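Local coordinates for protein putative HTH-type transcriptional regulator PH0061 (Pyrococcus horikoshii, PDB 2DBB) that probably acts as a sequence-specific DNA-binding transcriptional regulator of the AsnC family, carrying a helix-turn-helix domain, at residues Leu7-Val10 and Asp11-Val15; Leu24-Arg27 and Glu28-Asp31; Arg43-Lys46 and Leu47-Leu50. All blocks are in the same frame, centred on the assembly; numbering follows the deposited sequence.

In the fold
The three contacts lie on the three successive helices of the helix-turn-helix domain. Contact 1 caps helix 9-18, contact 2 caps helix 26-32, and contact 3 covers the end of helix 37-49. Contacts 1 and 3 have centres about 11 Å apart. R43 NH1 of contact 3 forms salt bridges with D8 OD2 at 2.7 Å and D11 OD1 at 3.1 Å. Contacts 1 and 2, about 14 Å apart, meet through L14 and L29. Contacts 2 and 3, about 16 Å apart, meet where I44 packs on Y26 and L29. The predicted DNA-binding motif, 26-45, includes most of contact 2 and the first part of contact 3. Contacts 1 and 2 also touch the second subunit.

Contact 1 (Leu7-Val10 and Asp11-Val15)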
ATOM      1  N   LEU B   7       2.447 -17.488 -13.885  1.00 69.06           N
ATOM      2  CA  LEU B   7       3.761 -17.542 -13.253  1.00 65.93           C
ATOM      3  C   LEU B   7       3.899 -18.839 -12.458  1.00 63.24           C
ATOM      4  O   LEU B   7       2.963 -19.259 -11.778  1.00 62.79           O
ATOM      5  CB  LEU B   7       3.937 -16.338 -12.319  1.00 66.40           C
ATOM      6  CG  LEU B   7       5.293 -16.163 -11.633  1.00 66.10           C
ATOM      7  CD1 LEU B   7       6.372 -15.945 -12.685  1.00 65.94           C
ATOM      8  CD2 LEU B   7       5.233 -14.989 -10.675  1.00 65.33           C
ATOM      9  N   ASP B   8       5.068 -19.465 -12.553  1.00 60.37           N
ATOM     10  CA  ASP B   8       5.363 -20.720 -11.858  1.00 57.31           C
ATOM     11  C   ASP B   8       4.724 -20.820 -10.466  1.00 55.51           C
ATOM     12  O   ASP B   8       4.669 -19.837  -9.724  1.00 53.97           O
ATOM     13  CB  ASP B   8       6.881 -20.885 -11.757  1.00 59.36           C
ATOM     14  CG  ASP B   8       7.285 -22.087 -10.939  1.00 60.48           C
ATOM     15  OD1 ASP B   8       6.996 -23.227 -11.363  1.00 60.33           O
ATOM     16  OD2 ASP B   8       7.893 -21.885  -9.866  1.00 61.51           O
ATOM     17  N   ARG B   9       4.252 -22.015 -10.116  1.00 53.46           N
ATOM     18  CA  ARG B   9       3.596 -22.243  -8.829  1.00 51.78           C
ATOM     19  C   ARG B   9       4.474 -21.953  -7.613  1.00 49.40           C
ATOM     20  O   ARG B   9       3.995 -21.425  -6.606  1.00 48.10           O
ATOM     21  CB  ARG B   9       3.076 -23.681  -8.743  1.00 54.12           C
ATOM     22  CG  ARG B   9       2.176 -23.927  -7.534  1.00 57.91           C
ATOM     23  CD  ARG B   9       1.625 -25.349  -7.506  1.00 60.79           C
ATOM     24  NE  ARG B   9       0.629 -25.534  -6.452  1.00 63.37           N
ATOM     25  CZ  ARG B   9      -0.540 -24.894  -6.402  1.00 65.62           C
ATOM     26  NH1 ARG B   9      -0.865 -24.025  -7.351  1.00 65.53           N
ATOM     27  NH2 ARG B   9      -1.385 -25.128  -5.404  1.00 66.46           N
ATOM     28  N   VAL B  10       5.750 -22.310  -7.697  1.00 45.77           N
ATOM     29  CA  VAL B  10       6.672 -22.069  -6.595  1.00 41.82           C
ATOM     30  C   VAL B  10       6.998 -20.582  -6.476  1.00 39.45           C
ATOM     31  O   VAL B  10       7.191 -20.070  -5.375  1.00 38.34           O
ATOM     32  CB  VAL B  10       7.978 -22.862  -6.775  1.00 42.22           C
ATOM     33  CG1 VAL B  10       8.982 -22.472  -5.698  1.00 41.17           C
ATOM     34  CG2 VAL B  10       7.679 -24.356  -6.706  1.00 43.14           C
ATOM     35  N   ASP B  11       7.064 -19.886  -7.607  1.00 37.54           N
ATOM     36  CA  ASP B  11       7.352 -18.458  -7.578  1.00 36.39           C
ATOM     37  C   ASP B  11       6.233 -17.720  -6.847  1.00 33.44           C
ATOM     38  O   ASP B  11       6.489 -16.798  -6.075  1.00 28.65           O
ATOM     39  CB  ASP B  11       7.495 -17.893  -8.993  1.00 38.17           C
ATOM     40  CG  ASP B  11       8.757 -18.371  -9.694  1.00 40.71           C
ATOM     41  OD1 ASP B  11       9.855 -18.243  -9.113  1.00 40.13           O
ATOM     42  OD2 ASP B  11       8.653 -18.864 -10.837  1.00 44.68           O
ATOM     43  N   MET B  12       4.990 -18.129  -7.083  1.00 33.60           N
ATOM     44  CA  MET B  12       3.862 -17.478  -6.430  1.00 34.52           C
ATOM     45  C   MET B  12       3.895 -17.714  -4.918  1.00 32.21           C
ATOM     46  O   MET B  12       3.637 -16.802  -4.143  1.00 31.99           O
ATOM     47  CB  MET B  12       2.538 -17.979  -7.011  1.00 36.35           C
ATOM     48  CG  MET B  12       1.307 -17.171  -6.571  1.00 41.43           C
ATOM     49  SD  MET B  12       1.290 -15.414  -7.094  1.00 44.06           S
ATOM     50  CE  MET B  12       1.643 -14.606  -5.567  1.00 43.74           C
ATOM     51  N   GLN B  13       4.222 -18.931  -4.500  1.00 31.91           N
ATOM     52  CA  GLN B  13       4.285 -19.241  -3.071  1.00 31.40           C
ATOM     53  C   GLN B  13       5.343 -18.355  -2.429  1.00 28.94           C
ATOM     54  O   GLN B  13       5.137 -17.779  -1.362  1.00 28.02           O
ATOM     55  CB  GLN B  13       4.650 -20.710  -2.862  1.00 33.18           C
ATOM     56  CG  GLN B  13       3.680 -21.681  -3.518  1.00 37.19           C
ATOM     57  CD  GLN B  13       4.124 -23.129  -3.390  1.00 38.55           C
ATOM     58  OE1 GLN B  13       5.308 -23.437  -3.510  1.00 39.05           O
ATOM     59  NE2 GLN B  13       3.170 -24.025  -3.166  1.00 41.11           N
ATOM     60  N   LEU B  14       6.473 -18.247  -3.115  1.00 26.98           N
ATOM     61  CA  LEU B  14       7.599 -17.444  -2.673  1.00 28.02           C
ATOM     62  C   LEU B  14       7.158 -15.985  -2.490  1.00 25.87           C
ATOM     63  O   LEU B  14       7.514 -15.332  -1.516  1.00 25.00           O
ATOM     64  CB  LEU B  14       8.702 -17.567  -3.724  1.00 29.63           C
ATOM     65  CG  LEU B  14      10.175 -17.377  -3.379  1.00 33.62           C
ATOM     66  CD1 LEU B  14      10.521 -18.032  -2.047  1.00 35.01           C
ATOM     67  CD2 LEU B  14      10.995 -17.990  -4.498  1.00 33.69           C
ATOM     68  N   VAL B  15       6.370 -15.484  -3.433  1.00 25.97           N
ATOM     69  CA  VAL B  15       5.871 -14.120  -3.359  1.00 25.12           C
ATOM     70  C   VAL B  15       4.947 -13.981  -2.151  1.00 26.02           C
ATOM     71  O   VAL B  15       5.039 -13.016  -1.384  1.00 25.35           O
ATOM     72  CB  VAL B  15       5.118 -13.754  -4.657  1.00 24.58           C
ATOM     73  CG1 VAL B  15       4.228 -12.540  -4.431  1.00 24.13           C
ATOM     74  CG2 VAL B  15       6.132 -13.473  -5.769  1.00 24.62           C
TER
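M12 N donates to D8 O at 3.2 Å, Q13 N to R9 O and L14 N to V10 O, which makes a regular first turn of helix 9-18. D8 is the N-cap of this helix. Its CG stands anti to the backbone N (chi1 175°), and OD2 turns back over the helix start. There OD2 accepts from D11 N at 3.1 Å, and the N-H comes from above the carboxylate plane, 37° out of it. V10 N adds a weak bond to the same oxygen. The D8 and D11 carboxylates have planes 75° apart. Their like charges would be offset by R43, which forms salt bridges to both. With an alanine here, V10 N and D11 N would probably lose their side-chain acceptor, and R43 would keep D11 alone of this acidic pair. L7 crosses D11 at about a right angle, with L7 CG 3.8 Å from D11 CB. L7 also packs on I52 and on L65 of the second subunit. On another side of the turn, Q13 lays its CG 3.1 Å from R9 O, and Q13 OE1 ends 3.6 Å from V10 CA.

Contact 2 (Leu24-Arg27 and Glu28-Asp31); sequences LTYR and ELAD
E28 reaches back along the start of helix 26-32 and touches T25 and L24 with every atom of its side chain. E28 CB lies 3.6 Å from T25 O. E28 CG comes next, 3.4 Å from T25 OG1. At E28 CD the chain passes beside the CD2 methyl of L24, and the two side chains cross at about a right angle. E28 OE1 accepts from T25 N at 3.0 Å in a nearly straight bond (165° at the hydrogen). The N-H meets the anti side of the carboxylate, 17° out of its plane. T25 OG1 adds a weak bond to the same oxygen. E28 OE2 lies 3.7 Å from L24 CD2, a methyl that E28 OE1 also meets.

The return bond runs from E28 N to T25 OG1 at 3.2 Å. T25 holds OG1 between its backbone N and carbonyl carbon (chi1 66°), and this brings the hydroxyl in front of the first turn. OG1 therefore accepts from the backbone of E28 while it donates weakly to the side chain. One straight bond and one weak bond to OE1 would limit how far the carboxylate can swing.

L29 covers the inner side. Its CD2 is 3.9 Å from L24 CB, and its CD1 sits at the edge of the Y26 ring, 4.3 Å from Y26 CD1. L29 goes on to L14 and I17 of helix 9-18, and Y26 to I40 and I44 of helix 37-49. L24 O accepts a hydrogen bond from R23 of the second subunit.

The reciprocal bonds of T25 and E28 form a capping box, which here opens the first helix of the predicted helix-turn-helix motif.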
ATOM      1  N   LEU B  24      13.162 -13.373   5.498  1.00 28.36           N
ATOM      2  CA  LEU B  24      13.492 -14.789   5.583  1.00 28.07           C
ATOM      3  C   LEU B  24      14.713 -15.085   4.708  1.00 28.01           C
ATOM      4  O   LEU B  24      14.757 -14.694   3.547  1.00 27.62           O
ATOM      5  CB  LEU B  24      12.298 -15.632   5.125  1.00 28.39           C
ATOM      6  CG  LEU B  24      11.116 -15.643   6.096  1.00 27.16           C
ATOM      7  CD1 LEU B  24       9.878 -16.188   5.404  1.00 28.02           C
ATOM      8  CD2 LEU B  24      11.473 -16.475   7.316  1.00 28.52           C
ATOM      9  N   THR B  25      15.707 -15.762   5.274  1.00 28.53           N
ATOM     10  CA  THR B  25      16.921 -16.107   4.534  1.00 28.72           C
ATOM     11  C   THR B  25      16.587 -17.171   3.492  1.00 27.76           C
ATOM     12  O   THR B  25      15.578 -17.871   3.628  1.00 25.06           O
ATOM     13  CB  THR B  25      18.010 -16.680   5.468  1.00 29.18           C
ATOM     14  OG1 THR B  25      17.569 -17.939   5.999  1.00 32.07           O
ATOM     15  CG2 THR B  25      18.283 -15.723   6.622  1.00 29.67           C
ATOM     16  N   TYR B  26      17.427 -17.294   2.462  1.00 27.08           N
ATOM     17  CA  TYR B  26      17.197 -18.288   1.414  1.00 28.23           C
ATOM     18  C   TYR B  26      17.115 -19.693   2.015  1.00 28.46           C
ATOM     19  O   TYR B  26      16.381 -20.554   1.529  1.00 27.98           O
ATOM     20  CB  TYR B  26      18.321 -18.248   0.367  1.00 29.38           C
ATOM     21  CG  TYR B  26      18.421 -16.940  -0.389  1.00 31.57           C
ATOM     22  CD1 TYR B  26      17.322 -16.092  -0.500  1.00 31.55           C
ATOM     23  CD2 TYR B  26      19.610 -16.560  -1.014  1.00 31.94           C
ATOM     24  CE1 TYR B  26      17.395 -14.899  -1.205  1.00 34.25           C
ATOM     25  CE2 TYR B  26      19.694 -15.357  -1.734  1.00 34.28           C
ATOM     26  CZ  TYR B  26      18.578 -14.535  -1.820  1.00 35.21           C
ATOM     27  OH  TYR B  26      18.630 -13.347  -2.512  1.00 37.06           O
ATOM     28  N   ARG B  27      17.880 -19.914   3.076  1.00 29.19           N
ATOM     29  CA  ARG B  27      17.901 -21.199   3.759  1.00 30.21           C
ATOM     30  C   ARG B  27      16.519 -21.488   4.371  1.00 28.63           C
ATOM     31  O   ARG B  27      15.961 -22.564   4.159  1.00 28.74           O
ATOM     32  CB  ARG B  27      19.006 -21.181   4.828  1.00 33.22           C
ATOM     33  CG  ARG B  27      19.069 -22.411   5.708  1.00 39.20           C
ATOM     34  CD  ARG B  27      20.376 -22.472   6.520  1.00 43.61           C
ATOM     35  NE  ARG B  27      21.533 -22.833   5.695  1.00 45.46           N
ATOM     36  CZ  ARG B  27      22.298 -21.963   5.041  1.00 48.24           C
ATOM     37  NH1 ARG B  27      22.044 -20.659   5.109  1.00 49.16           N
ATOM     38  NH2 ARG B  27      23.320 -22.398   4.311  1.00 46.92           N
ATOM     39  N   GLU B  28      15.967 -20.529   5.109  1.00 25.86           N
ATOM     40  CA  GLU B  28      14.645 -20.701   5.710  1.00 27.71           C
ATOM     41  C   GLU B  28      13.598 -20.922   4.611  1.00 27.85           C
ATOM     42  O   GLU B  28      12.715 -21.771   4.737  1.00 27.75           O
ATOM     43  CB  GLU B  28      14.257 -19.463   6.530  1.00 27.98           C
ATOM     44  CG  GLU B  28      15.010 -19.286   7.842  1.00 29.43           C
ATOM     45  CD  GLU B  28      14.654 -17.977   8.533  1.00 32.16           C
ATOM     46  OE1 GLU B  28      15.022 -16.901   8.005  1.00 33.07           O
ATOM     47  OE2 GLU B  28      13.996 -18.018   9.596  1.00 30.42           O
ATOM     48  N   LEU B  29      13.692 -20.149   3.533  1.00 28.17           N
ATOM     49  CA  LEU B  29      12.751 -20.292   2.425  1.00 28.16           C
ATOM     50  C   LEU B  29      12.874 -21.688   1.815  1.00 28.05           C
ATOM     51  O   LEU B  29      11.868 -22.347   1.541  1.00 27.81           O
ATOM     52  CB  LEU B  29      13.024 -19.232   1.353  1.00 28.08           C
ATOM     53  CG  LEU B  29      12.749 -17.783   1.766  1.00 29.90           C
ATOM     54  CD1 LEU B  29      13.302 -16.836   0.721  1.00 30.35           C
ATOM     55  CD2 LEU B  29      11.248 -17.586   1.939  1.00 28.58           C
ATOM     56  N   ALA B  30      14.108 -22.140   1.609  1.00 27.38           N
ATOM     57  CA  ALA B  30      14.339 -23.460   1.030  1.00 28.90           C
ATOM     58  C   ALA B  30      13.731 -24.552   1.916  1.00 29.82           C
ATOM     59  O   ALA B  30      13.147 -25.516   1.419  1.00 29.41           O
ATOM     60  CB  ALA B  30      15.836 -23.701   0.834  1.00 26.60           C
ATOM     61  N   ASP B  31      13.864 -24.391   3.228  1.00 30.73           N
ATOM     62  CA  ASP B  31      13.316 -25.356   4.175  1.00 33.59           C
ATOM     63  C   ASP B  31      11.796 -25.386   4.130  1.00 33.53           C
ATOM     64  O   ASP B  31      11.188 -26.454   4.122  1.00 34.90           O
ATOM     65  CB  ASP B  31      13.781 -25.031   5.597  1.00 35.29           C
ATOM     66  CG  ASP B  31      15.258 -25.287   5.789  1.00 39.89           C
ATOM     67  OD1 ASP B  31      15.837 -26.003   4.944  1.00 41.01           O
ATOM     68  OD2 ASP B  31      15.836 -24.789   6.782  1.00 41.54           O
TER

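Contact 3 (Arg43-Lys46 and Leu47-Leu50)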
ATOM      1  N   ARG B  43      15.582 -18.326  -8.019  1.00 31.86           N
ATOM      2  CA  ARG B  43      14.187 -17.935  -8.197  1.00 30.90           C
ATOM      3  C   ARG B  43      13.952 -16.479  -7.799  1.00 30.47           C
ATOM      4  O   ARG B  43      13.366 -15.712  -8.557  1.00 28.38           O
ATOM      5  CB  ARG B  43      13.274 -18.858  -7.394  1.00 31.23           C
ATOM      6  CG  ARG B  43      13.129 -20.239  -8.013  1.00 36.79           C
ATOM      7  CD  ARG B  43      12.293 -21.170  -7.152  1.00 38.50           C
ATOM      8  NE  ARG B  43      11.893 -22.368  -7.883  1.00 41.41           N
ATOM      9  CZ  ARG B  43      11.039 -22.376  -8.905  1.00 43.10           C
ATOM     10  NH1 ARG B  43      10.482 -21.245  -9.323  1.00 41.05           N
ATOM     11  NH2 ARG B  43      10.739 -23.517  -9.511  1.00 43.63           N
ATOM     12  N   ILE B  44      14.413 -16.100  -6.613  1.00 30.67           N
ATOM     13  CA  ILE B  44      14.246 -14.730  -6.146  1.00 32.18           C
ATOM     14  C   ILE B  44      14.960 -13.760  -7.070  1.00 32.43           C
ATOM     15  O   ILE B  44      14.461 -12.670  -7.348  1.00 33.55           O
ATOM     16  CB  ILE B  44      14.791 -14.553  -4.721  1.00 32.65           C
ATOM     17  CG1 ILE B  44      13.855 -15.244  -3.733  1.00 32.69           C
ATOM     18  CG2 ILE B  44      14.944 -13.068  -4.386  1.00 32.36           C
ATOM     19  CD1 ILE B  44      14.284 -15.105  -2.295  1.00 36.14           C
ATOM     20  N   ASP B  45      16.123 -14.162  -7.558  1.00 33.28           N
ATOM     21  CA  ASP B  45      16.892 -13.307  -8.446  1.00 34.92           C
ATOM     22  C   ASP B  45      16.141 -13.060  -9.751  1.00 34.38           C
ATOM     23  O   ASP B  45      16.122 -11.944 -10.263  1.00 32.70           O
ATOM     24  CB  ASP B  45      18.249 -13.938  -8.734  1.00 37.89           C
ATOM     25  CG  ASP B  45      19.328 -12.905  -8.925  1.00 42.59           C
ATOM     26  OD1 ASP B  45      19.627 -12.546 -10.084  1.00 44.38           O
ATOM     27  OD2 ASP B  45      19.865 -12.436  -7.899  1.00 46.65           O
ATOM     28  N   LYS B  46      15.513 -14.103 -10.281  1.00 34.19           N
ATOM     29  CA  LYS B  46      14.758 -13.970 -11.518  1.00 35.86           C
ATOM     30  C   LYS B  46      13.544 -13.071 -11.282  1.00 35.42           C
ATOM     31  O   LYS B  46      13.223 -12.216 -12.105  1.00 35.01           O
ATOM     32  CB  LYS B  46      14.304 -15.346 -12.011  1.00 37.18           C
ATOM     33  CG  LYS B  46      13.767 -15.350 -13.432  1.00 42.31           C
ATOM     34  CD  LYS B  46      14.820 -14.839 -14.417  1.00 47.37           C
ATOM     35  CE  LYS B  46      14.336 -14.947 -15.857  1.00 50.46           C
ATOM     36  NZ  LYS B  46      15.350 -14.451 -16.830  1.00 53.84           N
ATOM     37  N   LEU B  47      12.874 -13.266 -10.151  1.00 34.42           N
ATOM     38  CA  LEU B  47      11.705 -12.463  -9.822  1.00 35.62           C
ATOM     39  C   LEU B  47      12.064 -10.981  -9.777  1.00 35.37           C
ATOM     40  O   LEU B  47      11.302 -10.139 -10.248  1.00 36.40           O
ATOM     41  CB  LEU B  47      11.110 -12.905  -8.478  1.00 33.74           C
ATOM     42  CG  LEU B  47      10.544 -14.330  -8.436  1.00 33.75           C
ATOM     43  CD1 LEU B  47       9.980 -14.617  -7.054  1.00 34.92           C
ATOM     44  CD2 LEU B  47       9.460 -14.491  -9.489  1.00 34.05           C
ATOM     45  N   LYS B  48      13.230 -10.666  -9.223  1.00 36.89           N
ATOM     46  CA  LYS B  48      13.664  -9.278  -9.133  1.00 38.69           C
ATOM     47  C   LYS B  48      14.045  -8.749 -10.509  1.00 39.35           C
ATOM     48  O   LYS B  48      13.725  -7.613 -10.854  1.00 38.99           O
ATOM     49  CB  LYS B  48      14.856  -9.141  -8.180  1.00 39.33           C
ATOM     50  CG  LYS B  48      14.558  -9.548  -6.740  1.00 41.45           C
ATOM     51  CD  LYS B  48      15.630  -9.056  -5.773  1.00 42.81           C
ATOM     52  CE  LYS B  48      17.019  -9.550  -6.157  1.00 46.72           C
ATOM     53  NZ  LYS B  48      18.080  -9.023  -5.244  1.00 46.98           N
ATOM     54  N   LYS B  49      14.718  -9.582 -11.297  1.00 40.35           N
ATOM     55  CA  LYS B  49      15.139  -9.181 -12.633  1.00 42.20           C
ATOM     56  C   LYS B  49      13.927  -8.871 -13.511  1.00 41.24           C
ATOM     57  O   LYS B  49      13.938  -7.917 -14.289  1.00 40.49           O
ATOM     58  CB  LYS B  49      15.966 -10.290 -13.286  1.00 45.06           C
ATOM     59  CG  LYS B  49      16.624  -9.870 -14.596  1.00 50.26           C
ATOM     60  CD  LYS B  49      17.260 -11.057 -15.318  1.00 53.90           C
ATOM     61  CE  LYS B  49      18.062 -10.602 -16.540  1.00 56.80           C
ATOM     62  NZ  LYS B  49      17.263  -9.771 -17.495  1.00 57.06           N
ATOM     63  N   LEU B  50      12.879  -9.679 -13.368  1.00 39.57           N
ATOM     64  CA  LEU B  50      11.654  -9.517 -14.143  1.00 37.05           C
ATOM     65  C   LEU B  50      10.719  -8.443 -13.597  1.00 35.71           C
ATOM     66  O   LEU B  50       9.638  -8.223 -14.139  1.00 37.42           O
ATOM     67  CB  LEU B  50      10.907 -10.849 -14.204  1.00 37.02           C
ATOM     68  CG  LEU B  50      11.602 -11.981 -14.961  1.00 38.58           C
ATOM     69  CD1 LEU B  50      10.814 -13.276 -14.803  1.00 38.03           C
ATOM     70  CD2 LEU B  50      11.722 -11.602 -16.423  1.00 38.32           C
TER
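K46, in the last turn of helix 37-49, meets L50, the first residue beyond it. K46 bends at its second torsion (chi2 59°), and this carries its aliphatic chain obliquely across the leucine. K46 CG is 3.9 Å from L50 CD1, and K46 CE is 4.0 Å from the same methyl. Beneath this pair, L50 N donates to K46 O at 2.9 Å, nearly in line with the C=O bond. The leucine is thus tied to K46 through both backbone and side chain.

K49 CD comes within 4.2 Å of K46 NZ, a loose contact. The two charges, K46 NZ and K49 NZ, stay 5.1 Å apart. K48 lies next to I44 and D45. Its CG rests 3.2 Å from I44 O, and K48 NZ is 4.7 Å from D45 OD2. That is too far for direct contact, but D45 would still partly offset the lysine charge. L47 is buried, and its CG lies 3.1 Å from R43 O.

This is the end of the second helix of the helix-turn-helix unit, the helix expected to serve as the recognition helix, as in other helix-turn-helix proteins. The predicted motif takes in R43 to D45. Backbone bonds from L47 N to R43 O, K48 N to I44 O and K49 N to D45 O keep the helix regular up to this point.

The next layer sets the buried side. L47 packs on D11 and on I53 of strand 53-60, and K48 touches F56 of that strand. I44 is held between helices, against L14 of helix 9-18 and helix 26-32. R43 lays its chain over V10 and L14, with its charged end held by D8 and D11.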